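Homocysteine S-methyltransferase (Escherichia coli, PDB 5DMM) catalyses zinc-dependent methyl transfer from S-methylmethionine, or less efficiently from S-adenosylmethionine, to homocysteine, yielding methionine. Local coordinates at residues A[115-120]-A[162-167]; A[188-193]-A[219-224]. All coordinates share one frame; numbering follows the deposited sequence.

Contact 1 of 2, residues A[115-120]-A[162-167]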
# COMPACT_ATOMS: atom_id res chain seq x y z
N THR A 115 18.30 -5.27 2.89
CA THR A 115 17.46 -5.13 1.71
C THR A 115 16.35 -4.12 1.94
O THR A 115 15.68 -4.16 2.97
CB THR A 115 16.85 -6.48 1.29
OG1 THR A 115 17.91 -7.42 1.06
CG2 THR A 115 16.02 -6.33 0.02
N LEU A 116 16.17 -3.21 0.99
CA LEU A 116 15.09 -2.23 1.05
C LEU A 116 14.20 -2.38 -0.19
O LEU A 116 14.70 -2.60 -1.30
CB LEU A 116 15.63 -0.79 1.14
CG LEU A 116 16.56 -0.44 2.30
CD1 LEU A 116 16.94 1.03 2.24
CD2 LEU A 116 15.90 -0.75 3.65
N LEU A 117 12.89 -2.27 0.00
CA LEU A 117 11.94 -2.49 -1.08
C LEU A 117 11.19 -1.21 -1.46
O LEU A 117 11.13 -0.24 -0.68
CB LEU A 117 10.94 -3.57 -0.68
CG LEU A 117 11.54 -4.95 -0.37
CD1 LEU A 117 10.47 -5.89 0.13
CD2 LEU A 117 12.24 -5.51 -1.61
N VAL A 118 10.64 -1.21 -2.67
CA VAL A 118 9.70 -0.19 -3.11
C VAL A 118 8.40 -0.88 -3.56
O VAL A 118 8.41 -1.73 -4.45
CB VAL A 118 10.27 0.66 -4.27
CG1 VAL A 118 9.21 1.66 -4.78
CG2 VAL A 118 11.53 1.39 -3.85
N ALA A 119 7.29 -0.52 -2.93
CA ALA A 119 6.01 -1.11 -3.31
C ALA A 119 5.18 -0.08 -4.04
O ALA A 119 5.01 1.03 -3.54
CB ALA A 119 5.28 -1.63 -2.09
N GLY A 120 4.65 -0.44 -5.21
CA GLY A 120 3.81 0.49 -5.96
C GLY A 120 2.39 0.48 -5.44
O GLY A 120 1.73 -0.56 -5.43
N ALA A 162 9.04 -1.14 -9.60
CA ALA A 162 8.53 -1.53 -8.28
C ALA A 162 8.88 -2.99 -7.98
O ALA A 162 8.79 -3.84 -8.87
CB ALA A 162 7.01 -1.34 -8.22
N ASP A 163 9.28 -3.28 -6.74
CA ASP A 163 9.58 -4.65 -6.33
C ASP A 163 8.31 -5.44 -6.16
O ASP A 163 8.27 -6.65 -6.43
CB ASP A 163 10.38 -4.66 -5.03
CG ASP A 163 11.70 -3.94 -5.17
OD1 ASP A 163 12.49 -4.34 -6.06
OD2 ASP A 163 11.93 -2.97 -4.42
N LEU A 164 7.27 -4.77 -5.71
CA LEU A 164 5.96 -5.40 -5.62
C LEU A 164 4.85 -4.35 -5.62
O LEU A 164 5.12 -3.15 -5.60
CB LEU A 164 5.85 -6.28 -4.38
CG LEU A 164 5.81 -5.61 -3.01
CD1 LEU A 164 5.51 -6.70 -1.98
CD2 LEU A 164 7.11 -4.93 -2.65
N LEU A 165 3.62 -4.84 -5.68
CA LEU A 165 2.45 -3.99 -5.73
C LEU A 165 1.75 -4.04 -4.40
O LEU A 165 1.51 -5.13 -3.84
CB LEU A 165 1.49 -4.42 -6.84
CG LEU A 165 2.06 -4.46 -8.26
CD1 LEU A 165 1.03 -4.98 -9.25
CD2 LEU A 165 2.52 -3.07 -8.69
N ALA A 166 1.44 -2.87 -3.88
CA ALA A 166 0.62 -2.74 -2.68
C ALA A 166 -0.82 -2.46 -3.08
O ALA A 166 -1.22 -1.30 -3.27
CB ALA A 166 1.15 -1.62 -1.80
N CYS A 167 -1.61 -3.52 -3.25
CA CYS A 167 -3.01 -3.36 -3.61
C CYS A 167 -3.73 -3.16 -2.29
O CYS A 167 -3.89 -4.11 -1.53
CB CYS A 167 -3.52 -4.58 -4.37
SG CYS A 167 -2.58 -4.89 -5.89

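Contact 2 of 2, residues A[188-193]-A[219-224]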
# COMPACT_ATOMS: atom_id res chain seq x y z
N ARG A 188 5.77 -11.78 -13.64
CA ARG A 188 6.85 -11.44 -12.72
C ARG A 188 6.35 -10.64 -11.51
O ARG A 188 7.06 -10.48 -10.52
CB ARG A 188 7.94 -10.64 -13.45
CG ARG A 188 8.42 -11.29 -14.75
CD ARG A 188 9.30 -12.51 -14.48
NE ARG A 188 10.65 -12.13 -14.07
CZ ARG A 188 11.62 -13.00 -13.81
NH1 ARG A 188 12.82 -12.57 -13.44
NH2 ARG A 188 11.39 -14.31 -13.92
N ALA A 189 5.13 -10.14 -11.60
CA ALA A 189 4.58 -9.29 -10.56
C ALA A 189 4.34 -10.07 -9.28
O ALA A 189 3.94 -11.23 -9.31
CB ALA A 189 3.28 -8.64 -11.02
N ARG A 190 4.58 -9.42 -8.15
CA ARG A 190 4.17 -9.93 -6.84
C ARG A 190 3.39 -8.84 -6.13
O ARG A 190 3.65 -7.66 -6.37
CB ARG A 190 5.40 -10.37 -6.03
CG ARG A 190 6.24 -11.45 -6.72
CD ARG A 190 5.48 -12.76 -6.80
NE ARG A 190 6.29 -13.85 -7.36
CZ ARG A 190 6.36 -14.14 -8.66
NH1 ARG A 190 5.68 -13.43 -9.55
NH2 ARG A 190 7.12 -15.16 -9.07
N ALA A 191 2.43 -9.21 -5.28
CA ALA A 191 1.61 -8.19 -4.61
C ALA A 191 1.18 -8.61 -3.21
O ALA A 191 1.08 -9.81 -2.92
CB ALA A 191 0.36 -7.88 -5.44
N TRP A 192 0.90 -7.63 -2.36
CA TRP A 192 0.06 -7.88 -1.19
C TRP A 192 -1.29 -7.27 -1.47
O TRP A 192 -1.41 -6.35 -2.28
CB TRP A 192 0.68 -7.36 0.13
CG TRP A 192 0.67 -5.86 0.45
CD1 TRP A 192 -0.43 -5.08 0.72
CD2 TRP A 192 1.81 -5.01 0.63
NE1 TRP A 192 -0.03 -3.79 1.02
CE2 TRP A 192 1.34 -3.73 0.98
CE3 TRP A 192 3.20 -5.22 0.53
CZ2 TRP A 192 2.20 -2.65 1.23
CZ3 TRP A 192 4.05 -4.15 0.78
CH2 TRP A 192 3.55 -2.89 1.12
N PHE A 193 -2.32 -7.85 -0.86
CA PHE A 193 -3.68 -7.33 -0.92
C PHE A 193 -4.09 -6.97 0.50
O PHE A 193 -4.12 -7.84 1.39
CB PHE A 193 -4.65 -8.37 -1.50
CG PHE A 193 -4.66 -8.43 -3.02
CD1 PHE A 193 -3.49 -8.56 -3.75
CD2 PHE A 193 -5.87 -8.40 -3.71
CE1 PHE A 193 -3.51 -8.62 -5.15
CE2 PHE A 193 -5.90 -8.46 -5.11
CZ PHE A 193 -4.72 -8.57 -5.83
N TYR A 219 -4.03 -17.74 -6.08
CA TYR A 219 -3.14 -16.87 -6.85
C TYR A 219 -1.79 -16.71 -6.16
O TYR A 219 -1.66 -15.90 -5.25
CB TYR A 219 -3.76 -15.49 -7.07
CG TYR A 219 -5.07 -15.50 -7.82
CD1 TYR A 219 -5.11 -15.30 -9.20
CD2 TYR A 219 -6.27 -15.70 -7.16
CE1 TYR A 219 -6.31 -15.31 -9.89
CE2 TYR A 219 -7.47 -15.71 -7.84
CZ TYR A 219 -7.48 -15.51 -9.21
OH TYR A 219 -8.67 -15.53 -9.89
N PRO A 220 -0.78 -17.50 -6.58
CA PRO A 220 0.55 -17.52 -5.96
C PRO A 220 1.26 -16.16 -5.97
O PRO A 220 2.08 -15.89 -5.09
CB PRO A 220 1.33 -18.53 -6.81
CG PRO A 220 0.30 -19.34 -7.51
CD PRO A 220 -0.92 -18.51 -7.65
N GLN A 221 0.95 -15.30 -6.94
CA GLN A 221 1.57 -13.98 -6.97
C GLN A 221 1.19 -13.11 -5.78
O GLN A 221 1.88 -12.12 -5.50
CB GLN A 221 1.19 -13.24 -8.24
CG GLN A 221 1.80 -13.82 -9.48
CD GLN A 221 1.16 -13.23 -10.71
OE1 GLN A 221 -0.01 -13.51 -11.00
NE2 GLN A 221 1.91 -12.39 -11.43
N VAL A 222 0.09 -13.44 -5.10
CA VAL A 222 -0.30 -12.72 -3.89
C VAL A 222 0.47 -13.30 -2.71
O VAL A 222 0.20 -14.41 -2.24
CB VAL A 222 -1.82 -12.80 -3.64
CG1 VAL A 222 -2.17 -12.08 -2.35
CG2 VAL A 222 -2.59 -12.18 -4.80
N VAL A 223 1.48 -12.56 -2.26
CA VAL A 223 2.42 -13.10 -1.29
C VAL A 223 2.16 -12.64 0.15
O VAL A 223 2.87 -13.08 1.07
CB VAL A 223 3.86 -12.74 -1.68
CG1 VAL A 223 4.23 -13.39 -3.01
CG2 VAL A 223 4.01 -11.23 -1.78
N ALA A 224 1.17 -11.77 0.33
CA ALA A 224 0.77 -11.34 1.67
C ALA A 224 -0.63 -10.72 1.63
O ALA A 224 -1.09 -10.24 0.58
CB ALA A 224 1.80 -10.37 2.26

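Contact 1 of 2, residues A[115-120]-A[162-167]
Neighbouring parallel strands 117-122 and 164-170 of the TIM barrel are joined here at their N-terminal ends, where Asp-163 grips Val-118 just ahead of the regular pairing. Asp-163 OD2 takes the backbone N-H of Val-118 at 2.8 Å through its anti lone pair. With CG lying beside its own backbone N (chi1 -60°), the carboxylate is carried back along the neighbouring strand to the N-H that precedes the first bridge. In return, the backbone N of Asp-163 donates to Val-118 O at 2.9 Å, so residue and partner are tied both ways; Leu-164 N adds a weak, long bond to the same oxygen. The aliphatic end of Leu-117 lies across the carboxylate, its CD2 3.8 Å from Asp-163 OD2.

Further along, Gly-120 pairs through both its backbone groups, its N donating to Leu-164 O and its O accepting from Ala-166 N, each at 2.8 Å. Ala-166 N stands 40° out of the carbonyl plane of Gly-120. Glycine suits this tight spot because Ala-162 CB and Leu-165 CD2 close in where a side chain would point. On the face that looks into the barrel, Ala-119 CB meets Leu-164 CD2 at 3.8 Å and Ala-166 CB at 4.1 Å, and Trp-192 packs against all three residues. On the other face, Leu-165 packs on helix 143-159.

Arg-103 makes a salt bridge to the same OD2 and also bonds to Leu-116 O. A buried backbone N-H and a guanidinium thus share one oxygen, which would probably favour the ionised form of Asp-163.

Contact 2 of 2, residues A[188-193]-A[219-224]
Ala-189 O is gripped from opposite faces of its carbonyl plane, by Gln-221 NE2 across the contact at 3.2 Å and by NH1 of the adjoining Arg-190 at 2.8 Å. The site lies at the N-terminal entry to parallel strands 191-197 and 222-228 of the TIM barrel. Arg-190 bends at chi2 (-68°), which folds its guanidinium back to the preceding carbonyl; that oxygen lies in the guanidinium plane, and the same NH1 also bonds to Pro-187 O. The amide of Gln-221 stands almost perpendicular to this group, the planes 80° apart, and NE2 also donates to Leu-183 O. A long amide side chain suits this place because it reaches two carbonyls from the third position of the type I turn 219-222.

Beyond it, Ala-191 joins the strands through both backbone groups, its N donating to Gln-221 O at 3.0 Å and its O accepting from Val-223 N at 2.9 Å. Phe-193 N then bonds to Ala-224 O. On the barrel's inner side Ala-224 CB rests 3.9 Å from Trp-192 CB, while the indole leads away and its NE1 bonds to Tyr-253 OH. Outside, Phe-193 packs on helix 173-183, and its ring atom CE1 meets Val-222 CG2 at 3.7 Å.

Contacts 1 and 2 lie in one parallel barrel sheet, their centres about 11 Å apart, with the pairing of strands 164-170 and 191-197 between them. Leu-165 bridges them with both backbone groups: its N lies 2.9 Å from Arg-190 O and its O 3.0 Å from Trp-192 N, both probable hydrogen bonds. Inside the barrel, Trp-192 of contact 2 lies over Ala-166 of contact 1, with CZ2 3.4 Å from CB. The side chains of these two residues each come within about 7 Å of the bound homocysteine and about 11 Å of a zinc ion. Tyr-253, the partner of the indole in contact 2, lines the homocysteine pocket, so this packing is consistent with a second shell behind the substrate.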